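Local coordinates for protein TSC1 N-terminal domain (Chaetomium thermophilum, PDB 7A0M) that probably helps bring the TSC complex to lysosomal membranes by binding phosphoinositide lipids, and so takes part in the control of mTORC1 signalling, at residues L228-L236 against A248-L256; L323-Y331 against R371-H379. All blocks are in the same frame, centred on the assembly; numbering follows the deposited sequence.

Contact 1 of 2, residues L228-L236 against A248-L256; sequences LFGNILQSL and ALIALVMLL
L252 is the knob of this helix pair: its side chain enters the hole formed by F229, I232, L233 and L236. With CG anti to the backbone N (chi1 -180°), its two methyls divide the work. CD1 comes within 3.6 Å of CE1 of F229 and also touches L233, whereas CD2 lies 3.7 Å from CD1 of L236. On one side of the knob, I232 spreads its branches, CD1 meeting CD1 of L255 at 3.7 Å while CG2 lies over the backbone at A248. L236 forks over the start of 248-256: its CG is 3.9 Å from CB of A248, and CD2 rests on the backbone and CB of L249. The small methyl of A248 probably helps the chains come close here, the CA atoms of I232 and A248 being 5.9 Å apart. The axes approach to 9.5 Å with their N-to-C directions 136° apart, as in the antiparallel helical hairpins from which alpha-solenoids are built. Farther out, F259 and Y266 meet the F229 ring edge-to-face, F206 and L209 of helix 199-214 pack beside A248 and I232, and I273 of helix 267-278 touches L233 and L236. The hydroxyl of S235 is hydrogen-bonded to D239, just past the end of its helix. Cohesion between 228-236 and 248-256 therefore rests on the fit of buried, branched aliphatic groups and one aromatic ring, without directional polar bonds.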
ATOM      1  N   LEU B 228       7.826 -20.911  26.908  1.00 58.26           N
ATOM      2  CA  LEU B 228       7.636 -19.469  27.049  1.00 49.56           C
ATOM      3  C   LEU B 228       6.800 -18.892  25.912  1.00 53.02           C
ATOM      4  O   LEU B 228       5.937 -18.038  26.146  1.00 49.84           O
ATOM      5  CB  LEU B 228       8.988 -18.763  27.134  1.00 42.75           C
ATOM      6  CG  LEU B 228       8.912 -17.245  27.317  1.00 48.30           C
ATOM      7  CD1 LEU B 228       8.079 -16.902  28.540  1.00 38.71           C
ATOM      8  CD2 LEU B 228      10.304 -16.641  27.434  1.00 49.69           C
ATOM      9  N   PHE B 229       7.047 -19.334  24.676  1.00 43.49           N
ATOM     10  CA  PHE B 229       6.342 -18.771  23.526  1.00 54.42           C
ATOM     11  C   PHE B 229       4.834 -18.969  23.642  1.00 49.90           C
ATOM     12  O   PHE B 229       4.056 -18.033  23.419  1.00 46.15           O
ATOM     13  CB  PHE B 229       6.866 -19.392  22.231  1.00 57.51           C
ATOM     14  CG  PHE B 229       6.349 -18.726  20.988  1.00 53.66           C
ATOM     15  CD1 PHE B 229       6.813 -17.476  20.613  1.00 40.84           C
ATOM     16  CD2 PHE B 229       5.398 -19.348  20.198  1.00 54.00           C
ATOM     17  CE1 PHE B 229       6.335 -16.858  19.469  1.00 49.30           C
ATOM     18  CE2 PHE B 229       4.919 -18.739  19.054  1.00 46.13           C
ATOM     19  CZ  PHE B 229       5.388 -17.493  18.689  1.00 53.52           C
ATOM     20  N   GLY B 230       4.403 -20.186  23.984  1.00 53.10           N
ATOM     21  CA  GLY B 230       2.981 -20.444  24.141  1.00 47.28           C
ATOM     22  C   GLY B 230       2.330 -19.607  25.224  1.00 58.03           C
ATOM     23  O   GLY B 230       1.158 -19.238  25.109  1.00 68.51           O
ATOM     24  N   ASN B 231       3.074 -19.289  26.286  1.00 59.90           N
ATOM     25  CA  ASN B 231       2.514 -18.484  27.364  1.00 53.81           C
ATOM     26  C   ASN B 231       2.467 -17.004  27.006  1.00 43.75           C
ATOM     27  O   ASN B 231       1.628 -16.270  27.542  1.00 39.82           O
ATOM     28  CB  ASN B 231       3.310 -18.698  28.651  1.00 53.74           C
ATOM     29  CG  ASN B 231       2.974 -20.013  29.328  1.00 56.73           C
ATOM     30  OD1 ASN B 231       1.818 -20.438  29.341  1.00 59.76           O
ATOM     31  ND2 ASN B 231       3.982 -20.666  29.892  1.00 44.60           N
ATOM     32  N   ILE B 232       3.359 -16.546  26.126  1.00 43.76           N
ATOM     33  CA  ILE B 232       3.223 -15.203  25.566  1.00 46.40           C
ATOM     34  C   ILE B 232       1.907 -15.085  24.808  1.00 48.17           C
ATOM     35  O   ILE B 232       1.140 -14.133  24.999  1.00 48.27           O
ATOM     36  CB  ILE B 232       4.423 -14.873  24.660  1.00 43.10           C
ATOM     37  CG1 ILE B 232       5.723 -14.871  25.467  1.00 35.32           C
ATOM     38  CG2 ILE B 232       4.214 -13.531  23.970  1.00 45.10           C
ATOM     39  CD1 ILE B 232       6.971 -14.870  24.613  1.00 34.37           C
ATOM     40  N   LEU B 233       1.632 -16.054  23.932  1.00 43.27           N
ATOM     41  CA  LEU B 233       0.371 -16.062  23.198  1.00 46.51           C
ATOM     42  C   LEU B 233      -0.813 -16.236  24.141  1.00 54.41           C
ATOM     43  O   LEU B 233      -1.890 -15.674  23.910  1.00 59.26           O
ATOM     44  CB  LEU B 233       0.384 -17.174  22.150  1.00 37.94           C
ATOM     45  CG  LEU B 233       1.544 -17.149  21.151  1.00 41.02           C
ATOM     46  CD1 LEU B 233       1.326 -18.170  20.044  1.00 47.71           C
ATOM     47  CD2 LEU B 233       1.740 -15.758  20.567  1.00 36.03           C
ATOM     48  N   GLN B 234      -0.635 -17.019  25.207  1.00 51.65           N
ATOM     49  CA  GLN B 234      -1.718 -17.230  26.161  1.00 51.21           C
ATOM     50  C   GLN B 234      -2.065 -15.945  26.902  1.00 53.79           C
ATOM     51  O   GLN B 234      -3.244 -15.665  27.151  1.00 56.60           O
ATOM     52  CB  GLN B 234      -1.335 -18.340  27.139  1.00 53.37           C
ATOM     53  CG  GLN B 234      -2.461 -18.812  28.034  1.00 56.88           C
ATOM     54  CD  GLN B 234      -2.298 -20.259  28.449  1.00 78.87           C
ATOM     55  OE1 GLN B 234      -3.127 -20.805  29.178  1.00 87.76           O
ATOM     56  NE2 GLN B 234      -1.243 -20.903  27.956  1.00 84.11           N
ATOM     57  N   SER B 235      -1.054 -15.156  27.271  1.00 51.48           N
ATOM     58  CA  SER B 235      -1.314 -13.849  27.868  1.00 52.49           C
ATOM     59  C   SER B 235      -2.045 -12.936  26.892  1.00 50.45           C
ATOM     60  O   SER B 235      -2.964 -12.205  27.279  1.00 62.96           O
ATOM     61  CB  SER B 235      -0.004 -13.209  28.324  1.00 40.25           C
ATOM     62  OG  SER B 235      -0.224 -11.905  28.838  1.00 48.20           O
ATOM     63  N   LEU B 236      -1.645 -12.963  25.618  1.00 42.60           N
ATOM     64  CA  LEU B 236      -2.290 -12.124  24.613  1.00 52.28           C
ATOM     65  C   LEU B 236      -3.751 -12.505  24.406  1.00 54.21           C
ATOM     66  O   LEU B 236      -4.560 -11.663  24.001  1.00 46.19           O
ATOM     67  CB  LEU B 236      -1.522 -12.218  23.295  1.00 53.16           C
ATOM     68  CG  LEU B 236      -0.163 -11.517  23.257  1.00 50.45           C
ATOM     69  CD1 LEU B 236       0.700 -12.078  22.141  1.00 43.66           C
ATOM     70  CD2 LEU B 236      -0.342 -10.017  23.085  1.00 60.23           C
ATOM     71  N   ALA B 248       3.383  -8.075  26.297  1.00 44.97           N
ATOM     72  CA  ALA B 248       3.456  -9.355  25.598  1.00 38.79           C
ATOM     73  C   ALA B 248       3.512  -9.162  24.089  1.00 42.70           C
ATOM     74  O   ALA B 248       4.215  -9.900  23.387  1.00 51.47           O
ATOM     75  CB  ALA B 248       2.264 -10.230  25.980  1.00 44.80           C
ATOM     76  N   LEU B 249       2.781  -8.174  23.570  1.00 44.00           N
ATOM     77  CA  LEU B 249       2.777  -7.944  22.130  1.00 43.70           C
ATOM     78  C   LEU B 249       4.125  -7.414  21.656  1.00 32.18           C
ATOM     79  O   LEU B 249       4.606  -7.797  20.584  1.00 44.33           O
ATOM     80  CB  LEU B 249       1.653  -6.980  21.753  1.00 39.84           C
ATOM     81  CG  LEU B 249       1.320  -6.918  20.261  1.00 47.42           C
ATOM     82  CD1 LEU B 249       0.857  -8.282  19.769  1.00 34.37           C
ATOM     83  CD2 LEU B 249       0.263  -5.860  19.989  1.00 49.29           C
ATOM     84  N   ILE B 250       4.748  -6.533  22.442  1.00 38.19           N
ATOM     85  CA  ILE B 250       6.074  -6.033  22.088  1.00 49.77           C
ATOM     86  C   ILE B 250       7.076  -7.179  22.047  1.00 44.59           C
ATOM     87  O   ILE B 250       7.903  -7.267  21.132  1.00 42.51           O
ATOM     88  CB  ILE B 250       6.516  -4.930  23.069  1.00 53.66           C
ATOM     89  CG1 ILE B 250       5.650  -3.682  22.894  1.00 51.96           C
ATOM     90  CG2 ILE B 250       7.985  -4.589  22.869  1.00 55.36           C
ATOM     91  CD1 ILE B 250       5.960  -2.579  23.884  1.00 48.34           C
ATOM     92  N   ALA B 251       7.011  -8.078  23.032  1.00 43.41           N
ATOM     93  CA  ALA B 251       7.895  -9.239  23.028  1.00 54.69           C
ATOM     94  C   ALA B 251       7.644 -10.118  21.810  1.00 50.33           C
ATOM     95  O   ALA B 251       8.592 -10.592  21.173  1.00 50.40           O
ATOM     96  CB  ALA B 251       7.713 -10.041  24.317  1.00 46.46           C
ATOM     97  N   LEU B 252       6.374 -10.344  21.466  1.00 51.71           N
ATOM     98  CA  LEU B 252       6.056 -11.170  20.305  1.00 51.14           C
ATOM     99  C   LEU B 252       6.572 -10.539  19.016  1.00 43.09           C
ATOM    100  O   LEU B 252       7.133 -11.231  18.160  1.00 42.94           O
ATOM    101  CB  LEU B 252       4.548 -11.401  20.220  1.00 45.98           C
ATOM    102  CG  LEU B 252       4.072 -12.259  19.044  1.00 38.92           C
ATOM    103  CD1 LEU B 252       4.655 -13.662  19.130  1.00 34.59           C
ATOM    104  CD2 LEU B 252       2.552 -12.309  18.985  1.00 38.23           C
ATOM    105  N   VAL B 253       6.387  -9.225  18.860  1.00 40.34           N
ATOM    106  CA  VAL B 253       6.838  -8.543  17.648  1.00 55.36           C
ATOM    107  C   VAL B 253       8.354  -8.631  17.510  1.00 52.81           C
ATOM    108  O   VAL B 253       8.885  -8.755  16.399  1.00 58.78           O
ATOM    109  CB  VAL B 253       6.343  -7.084  17.645  1.00 50.65           C
ATOM    110  CG1 VAL B 253       6.987  -6.295  16.515  1.00 43.19           C
ATOM    111  CG2 VAL B 253       4.828  -7.041  17.516  1.00 53.25           C
HETATM  112  N   MSE B 254       9.073  -8.582  18.628  1.00 57.26           N
HETATM  113  CA  MSE B 254      10.529  -8.663  18.593  1.00 53.55           C
HETATM  114  C   MSE B 254      11.017 -10.078  18.289  1.00 41.29           C
HETATM  115  O   MSE B 254      12.110 -10.270  17.761  1.00 42.36           O
HETATM  116  CB  MSE B 254      11.127  -8.189  19.924  1.00 48.94           C
HETATM  117  CG  MSE B 254      10.870  -6.724  20.249  1.00 50.87           C
HETATM  118 SE   MSE B 254      11.567  -6.194  21.997  1.00 67.56          SE
HETATM  119  CE  MSE B 254      13.474  -6.264  21.601  1.00 61.55           C
ATOM    120  N   LEU B 255      10.195 -11.074  18.623  1.00 43.77           N
ATOM    121  CA  LEU B 255      10.639 -12.461  18.536  1.00 43.37           C
ATOM    122  C   LEU B 255      10.427 -13.046  17.145  1.00 54.11           C
ATOM    123  O   LEU B 255      11.259 -13.825  16.665  1.00 54.53           O
ATOM    124  CB  LEU B 255       9.910 -13.304  19.578  1.00 42.87           C
ATOM    125  CG  LEU B 255      10.371 -13.191  21.032  1.00 49.30           C
ATOM    126  CD1 LEU B 255       9.310 -13.761  21.956  1.00 52.57           C
ATOM    127  CD2 LEU B 255      11.688 -13.915  21.222  1.00 46.77           C
ATOM    128  N   LEU B 256       9.320 -12.688  16.494  1.00 50.20           N
ATOM    129  CA  LEU B 256       8.963 -13.313  15.223  1.00 49.68           C
ATOM    130  C   LEU B 256      10.041 -13.224  14.143  1.00 41.96           C
ATOM    131  O   LEU B 256      10.229 -14.222  13.426  1.00 42.37           O
ATOM    132  CB  LEU B 256       7.642 -12.721  14.715  1.00 44.69           C
ATOM    133  CG  LEU B 256       6.406 -13.035  15.560  1.00 46.14           C
ATOM    134  CD1 LEU B 256       5.169 -12.390  14.957  1.00 46.10           C
ATOM    135  CD2 LEU B 256       6.219 -14.539  15.700  1.00 45.69           C
TER

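Contact 2 of 2, residues L323-Y331 against R371-H379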
ATOM      1  N   LEU B 323      -0.427  -2.402  18.620  1.00 48.08           N
ATOM      2  CA  LEU B 323      -1.197  -3.110  17.600  1.00 46.84           C
ATOM      3  C   LEU B 323      -0.786  -2.769  16.169  1.00 58.01           C
ATOM      4  O   LEU B 323      -0.711  -3.700  15.348  1.00 55.72           O
ATOM      5  CB  LEU B 323      -2.695  -2.849  17.810  1.00 42.53           C
ATOM      6  CG  LEU B 323      -3.647  -3.560  16.844  1.00 41.39           C
ATOM      7  CD1 LEU B 323      -3.475  -5.071  16.931  1.00 45.40           C
ATOM      8  CD2 LEU B 323      -5.089  -3.165  17.116  1.00 45.68           C
ATOM      9  N   PRO B 324      -0.532  -1.505  15.791  1.00 39.93           N
ATOM     10  CA  PRO B 324      -0.106  -1.245  14.402  1.00 35.17           C
ATOM     11  C   PRO B 324       1.158  -1.985  14.004  1.00 40.16           C
ATOM     12  O   PRO B 324       1.247  -2.491  12.878  1.00 49.02           O
ATOM     13  CB  PRO B 324       0.098   0.277  14.377  1.00 53.09           C
ATOM     14  CG  PRO B 324      -0.776   0.791  15.455  1.00 47.50           C
ATOM     15  CD  PRO B 324      -0.741  -0.247  16.535  1.00 41.55           C
ATOM     16  N   GLU B 325       2.145  -2.061  14.899  1.00 50.08           N
ATOM     17  CA  GLU B 325       3.361  -2.809  14.594  1.00 44.40           C
ATOM     18  C   GLU B 325       3.080  -4.299  14.452  1.00 36.32           C
ATOM     19  O   GLU B 325       3.781  -4.993  13.706  1.00 35.61           O
ATOM     20  CB  GLU B 325       4.414  -2.562  15.675  1.00 34.70           C
ATOM     21  CG  GLU B 325       4.916  -1.122  15.751  1.00 46.47           C
ATOM     22  CD  GLU B 325       3.969  -0.196  16.496  1.00 56.57           C
ATOM     23  OE1 GLU B 325       2.836  -0.619  16.808  1.00 61.26           O
ATOM     24  OE2 GLU B 325       4.357   0.960  16.766  1.00 68.21           O
ATOM     25  N   TYR B 326       2.064  -4.807  15.155  1.00 31.25           N
ATOM     26  CA  TYR B 326       1.704  -6.215  15.021  1.00 39.14           C
ATOM     27  C   TYR B 326       1.098  -6.499  13.652  1.00 31.53           C
ATOM     28  O   TYR B 326       1.379  -7.539  13.046  1.00 35.84           O
ATOM     29  CB  TYR B 326       0.741  -6.615  16.138  1.00 44.91           C
ATOM     30  CG  TYR B 326       0.449  -8.097  16.203  1.00 44.28           C
ATOM     31  CD1 TYR B 326       1.474  -9.030  16.123  1.00 42.33           C
ATOM     32  CD2 TYR B 326      -0.850  -8.561  16.361  1.00 36.91           C
ATOM     33  CE1 TYR B 326       1.212 -10.386  16.189  1.00 47.66           C
ATOM     34  CE2 TYR B 326      -1.122  -9.915  16.428  1.00 36.20           C
ATOM     35  CZ  TYR B 326      -0.087 -10.823  16.342  1.00 43.86           C
ATOM     36  OH  TYR B 326      -0.353 -12.171  16.408  1.00 53.04           O
ATOM     37  N   PHE B 327       0.259  -5.587  13.152  1.00 37.24           N
ATOM     38  CA  PHE B 327      -0.243  -5.711  11.786  1.00 44.65           C
ATOM     39  C   PHE B 327       0.906  -5.741  10.786  1.00 35.90           C
ATOM     40  O   PHE B 327       0.901  -6.544   9.846  1.00 46.45           O
ATOM     41  CB  PHE B 327      -1.200  -4.557  11.474  1.00 45.81           C
ATOM     42  CG  PHE B 327      -1.848  -4.643  10.115  1.00 37.93           C
ATOM     43  CD1 PHE B 327      -1.179  -4.218   8.975  1.00 35.48           C
ATOM     44  CD2 PHE B 327      -3.138  -5.132   9.980  1.00 45.20           C
ATOM     45  CE1 PHE B 327      -1.776  -4.295   7.731  1.00 34.18           C
ATOM     46  CE2 PHE B 327      -3.741  -5.208   8.737  1.00 41.92           C
ATOM     47  CZ  PHE B 327      -3.060  -4.790   7.612  1.00 35.90           C
ATOM     48  N   THR B 328       1.898  -4.868  10.977  1.00 40.61           N
ATOM     49  CA  THR B 328       3.014  -4.784  10.041  1.00 39.45           C
ATOM     50  C   THR B 328       3.800  -6.088   9.990  1.00 45.65           C
ATOM     51  O   THR B 328       4.158  -6.565   8.905  1.00 48.65           O
ATOM     52  CB  THR B 328       3.928  -3.620  10.426  1.00 34.06           C
ATOM     53  OG1 THR B 328       3.247  -2.381  10.192  1.00 40.32           O
ATOM     54  CG2 THR B 328       5.213  -3.649   9.612  1.00 35.01           C
ATOM     55  N   ILE B 329       4.068  -6.691  11.150  1.00 44.51           N
ATOM     56  CA  ILE B 329       4.890  -7.896  11.164  1.00 43.02           C
ATOM     57  C   ILE B 329       4.106  -9.092  10.633  1.00 37.38           C
ATOM     58  O   ILE B 329       4.677  -9.971   9.974  1.00 45.29           O
ATOM     59  CB  ILE B 329       5.455  -8.151  12.577  1.00 51.15           C
ATOM     60  CG1 ILE B 329       6.607  -9.156  12.522  1.00 55.58           C
ATOM     61  CG2 ILE B 329       4.373  -8.628  13.537  1.00 49.18           C
ATOM     62  CD1 ILE B 329       7.776  -8.690  11.681  1.00 76.12           C
ATOM     63  N   LEU B 330       2.797  -9.151  10.892  1.00 38.24           N
ATOM     64  CA  LEU B 330       1.981 -10.225  10.332  1.00 39.66           C
ATOM     65  C   LEU B 330       1.850 -10.076   8.822  1.00 48.11           C
ATOM     66  O   LEU B 330       1.991 -11.052   8.074  1.00 36.61           O
ATOM     67  CB  LEU B 330       0.601 -10.240  10.989  1.00 39.96           C
ATOM     68  CG  LEU B 330       0.506 -10.630  12.464  1.00 50.39           C
ATOM     69  CD1 LEU B 330      -0.933 -10.510  12.942  1.00 44.32           C
ATOM     70  CD2 LEU B 330       1.031 -12.039  12.685  1.00 47.88           C
ATOM     71  N   TYR B 331       1.580  -8.855   8.356  1.00 43.64           N
ATOM     72  CA  TYR B 331       1.470  -8.608   6.924  1.00 34.34           C
ATOM     73  C   TYR B 331       2.814  -8.757   6.225  1.00 38.52           C
ATOM     74  O   TYR B 331       2.862  -9.151   5.054  1.00 46.62           O
ATOM     75  CB  TYR B 331       0.889  -7.214   6.687  1.00 27.16           C
ATOM     76  CG  TYR B 331       0.789  -6.811   5.234  1.00 37.17           C
ATOM     77  CD1 TYR B 331      -0.220  -7.309   4.422  1.00 38.35           C
ATOM     78  CD2 TYR B 331       1.697  -5.919   4.679  1.00 32.38           C
ATOM     79  CE1 TYR B 331      -0.318  -6.938   3.094  1.00 43.27           C
ATOM     80  CE2 TYR B 331       1.609  -5.542   3.354  1.00 42.67           C
ATOM     81  CZ  TYR B 331       0.599  -6.055   2.566  1.00 42.02           C
ATOM     82  OH  TYR B 331       0.509  -5.679   1.246  1.00 43.18           O
ATOM     83  N   ARG B 371      -7.635   1.261   8.360  1.00 36.44           N
ATOM     84  CA  ARG B 371      -6.595   2.234   8.679  1.00 34.61           C
ATOM     85  C   ARG B 371      -5.199   1.634   8.558  1.00 36.83           C
ATOM     86  O   ARG B 371      -4.247   2.350   8.230  1.00 43.72           O
ATOM     87  CB  ARG B 371      -6.808   2.803  10.082  1.00 50.18           C
ATOM     88  CG  ARG B 371      -6.819   1.768  11.193  1.00 68.74           C
ATOM     89  CD  ARG B 371      -6.437   2.403  12.520  1.00 72.54           C
ATOM     90  NE  ARG B 371      -6.615   1.489  13.643  1.00 80.06           N
ATOM     91  CZ  ARG B 371      -6.117   1.694  14.858  1.00 80.30           C
ATOM     92  NH1 ARG B 371      -5.396   2.779  15.106  1.00 81.23           N
ATOM     93  NH2 ARG B 371      -6.332   0.811  15.823  1.00 82.79           N
ATOM     94  N   PHE B 372      -5.056   0.334   8.816  1.00 33.20           N
ATOM     95  CA  PHE B 372      -3.768  -0.318   8.610  1.00 33.82           C
ATOM     96  C   PHE B 372      -3.525  -0.640   7.142  1.00 38.16           C
ATOM     97  O   PHE B 372      -2.375  -0.612   6.689  1.00 43.76           O
ATOM     98  CB  PHE B 372      -3.674  -1.587   9.457  1.00 36.80           C
ATOM     99  CG  PHE B 372      -3.758  -1.332  10.934  1.00 44.12           C
ATOM    100  CD1 PHE B 372      -3.048  -0.291  11.508  1.00 47.14           C
ATOM    101  CD2 PHE B 372      -4.550  -2.125  11.747  1.00 41.02           C
ATOM    102  CE1 PHE B 372      -3.122  -0.047  12.864  1.00 52.19           C
ATOM    103  CE2 PHE B 372      -4.628  -1.886  13.107  1.00 43.65           C
ATOM    104  CZ  PHE B 372      -3.913  -0.846  13.666  1.00 54.78           C
ATOM    105  N   ARG B 373      -4.588  -0.949   6.393  1.00 36.47           N
ATOM    106  CA  ARG B 373      -4.440  -1.188   4.961  1.00 40.98           C
ATOM    107  C   ARG B 373      -3.876   0.040   4.259  1.00 39.80           C
ATOM    108  O   ARG B 373      -3.011  -0.075   3.384  1.00 45.52           O
ATOM    109  CB  ARG B 373      -5.784  -1.578   4.347  1.00 48.17           C
ATOM    110  CG  ARG B 373      -5.709  -1.864   2.859  1.00 44.31           C
ATOM    111  CD  ARG B 373      -7.089  -2.014   2.242  1.00 42.88           C
ATOM    112  NE  ARG B 373      -7.883  -0.791   2.349  1.00 42.19           N
ATOM    113  CZ  ARG B 373      -7.720   0.281   1.578  1.00 41.54           C
ATOM    114  NH1 ARG B 373      -6.787   0.294   0.636  1.00 43.76           N
ATOM    115  NH2 ARG B 373      -8.492   1.346   1.749  1.00 38.63           N
ATOM    116  N   LYS B 374      -4.350   1.227   4.639  1.00 36.46           N
ATOM    117  CA  LYS B 374      -3.896   2.478   4.047  1.00 43.55           C
ATOM    118  C   LYS B 374      -2.479   2.848   4.465  1.00 43.73           C
ATOM    119  O   LYS B 374      -1.988   3.906   4.054  1.00 38.70           O
ATOM    120  CB  LYS B 374      -4.850   3.607   4.439  1.00 44.14           C
ATOM    121  CG  LYS B 374      -6.285   3.406   3.981  1.00 49.89           C
ATOM    122  CD  LYS B 374      -7.150   4.588   4.387  1.00 53.62           C
ATOM    123  CE  LYS B 374      -8.617   4.337   4.085  1.00 56.42           C
ATOM    124  NZ  LYS B 374      -9.477   5.440   4.596  1.00 66.11           N
ATOM    125  N   GLN B 375      -1.817   2.015   5.267  1.00 44.60           N
ATOM    126  CA  GLN B 375      -0.454   2.265   5.709  1.00 50.25           C
ATOM    127  C   GLN B 375       0.567   1.335   5.070  1.00 44.86           C
ATOM    128  O   GLN B 375       1.765   1.483   5.337  1.00 48.99           O
ATOM    129  CB  GLN B 375      -0.363   2.128   7.234  1.00 58.53           C
ATOM    130  CG  GLN B 375      -1.034   3.235   8.025  1.00 60.21           C
ATOM    131  CD  GLN B 375      -1.011   2.964   9.519  1.00 70.71           C
ATOM    132  OE1 GLN B 375      -0.597   1.891   9.960  1.00 54.82           O
ATOM    133  NE2 GLN B 375      -1.452   3.939  10.306  1.00 71.22           N
ATOM    134  N   HIS B 376       0.141   0.385   4.240  1.00 39.40           N
ATOM    135  CA  HIS B 376       1.039  -0.648   3.747  1.00 40.18           C
ATOM    136  C   HIS B 376       0.950  -0.783   2.234  1.00 44.32           C
ATOM    137  O   HIS B 376      -0.144  -0.802   1.661  1.00 42.01           O
ATOM    138  CB  HIS B 376       0.738  -1.992   4.414  1.00 51.33           C
ATOM    139  CG  HIS B 376       1.124  -2.040   5.860  1.00 47.27           C
ATOM    140  ND1 HIS B 376       0.354  -1.480   6.856  1.00 44.79           N
ATOM    141  CD2 HIS B 376       2.208  -2.570   6.477  1.00 32.94           C
ATOM    142  CE1 HIS B 376       0.941  -1.668   8.024  1.00 39.97           C
ATOM    143  NE2 HIS B 376       2.069  -2.327   7.821  1.00 46.36           N
ATOM    144  N   LEU B 377       2.116  -0.886   1.600  1.00 39.70           N
ATOM    145  CA  LEU B 377       2.210  -1.121   0.169  1.00 41.66           C
ATOM    146  C   LEU B 377       1.799  -2.551  -0.169  1.00 44.48           C
ATOM    147  O   LEU B 377       1.725  -3.428   0.698  1.00 47.14           O
ATOM    148  CB  LEU B 377       3.636  -0.866  -0.320  1.00 32.59           C
ATOM    149  CG  LEU B 377       4.215   0.530  -0.084  1.00 42.38           C
ATOM    150  CD1 LEU B 377       5.729   0.501  -0.222  1.00 35.32           C
ATOM    151  CD2 LEU B 377       3.604   1.534  -1.048  1.00 35.17           C
ATOM    152  N   LEU B 378       1.524  -2.780  -1.451  1.00 42.36           N
ATOM    153  CA  LEU B 378       1.283  -4.133  -1.933  1.00 36.04           C
ATOM    154  C   LEU B 378       2.508  -5.008  -1.685  1.00 44.18           C
ATOM    155  O   LEU B 378       3.639  -4.621  -1.997  1.00 39.91           O
ATOM    156  CB  LEU B 378       0.940  -4.112  -3.423  1.00 41.84           C
ATOM    157  CG  LEU B 378       0.649  -5.471  -4.067  1.00 45.21           C
ATOM    158  CD1 LEU B 378      -0.626  -6.081  -3.499  1.00 38.92           C
ATOM    159  CD2 LEU B 378       0.562  -5.347  -5.581  1.00 40.72           C
ATOM    160  N   HIS B 379       2.276  -6.190  -1.122  1.00 43.51           N
ATOM    161  CA  HIS B 379       3.362  -7.081  -0.735  1.00 43.35           C
ATOM    162  C   HIS B 379       3.864  -7.856  -1.952  1.00 39.49           C
ATOM    163  O   HIS B 379       3.064  -8.279  -2.791  1.00 39.57           O
ATOM    164  CB  HIS B 379       2.892  -8.052   0.345  1.00 35.01           C
ATOM    165  CG  HIS B 379       4.005  -8.702   1.105  1.00 43.07           C
ATOM    166  ND1 HIS B 379       4.804  -9.684   0.561  1.00 50.85           N
ATOM    167  CD2 HIS B 379       4.441  -8.525   2.375  1.00 47.67           C
ATOM    168  CE1 HIS B 379       5.692 -10.075   1.459  1.00 49.84           C
ATOM    169  NE2 HIS B 379       5.491  -9.387   2.568  1.00 47.07           N
TER
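The backbone of 371-379 leaves its helix after R373 through a type I turn, R373 to H376, and runs on extended beside helix 323-331, the CA atoms of P324 and F372 lying 6.9 Å apart and those of Y331 and H379 8.0 Å. F372 sets its CB squarely over the F327 ring, 3.4 Å from the centroid and 3° off the normal, a CH-pi contact. Its own ring reaches back to P324, whose CB is 3.6 Å from CE1. CE1 of F327 sits over one face of the H376 imidazole, toward its rim, the two rings lying obliquely; H376 is gripped at both nitrogens: NE2 shares a 2.6 Å hydrogen bond with OG1 of T328, and ND1 donates to O of F372, close to the imidazole plane. That carbonyl also accepts from N of Q375, the two donors arriving from opposite faces of its plane. Together with Y331 and H379, these rings form an aromatic cluster that fastens the outgoing chain to the helix. A leucine in place of H376 would probably leave T328 OG1 without its imidazole partner and the turn without its side-chain tie to F372 O. Extended from the helix with CG anti to N (chi1 177°), Y331 donates its hydroxyl to O of L377 over 2.6 Å. H379 directs its edge to the Y331 face, the planes at 86°, and is itself bonded to G332 O and N381 N. Beyond the cluster, R373 pairs with E370 and bonds to L378 O of the second subunit, whose Y383 packs on F327.

Overall arrangement
Contact 1 closes before contact 2 opens along the chain, yet the two meet directly, their centres about 18 Å apart. Y326 is the joint: its ring takes L249 CD1 at CG and L252 CD2 at CE1, each at 3.6 Å, on the side of helix 323-333 turned from 371-379. L249 CD2 also comes within 3.8 Å of L323 N. Helix 267-278 packs against both, touching L233 and L236 in contact 1 and L323 and F372 in contact 2. The packing thus passes from a buried helical pair whose centre is about 12 Å from that of the chain to a contact centred about 27 Å from it, which reaches the second subunit, all within the hamartin family region.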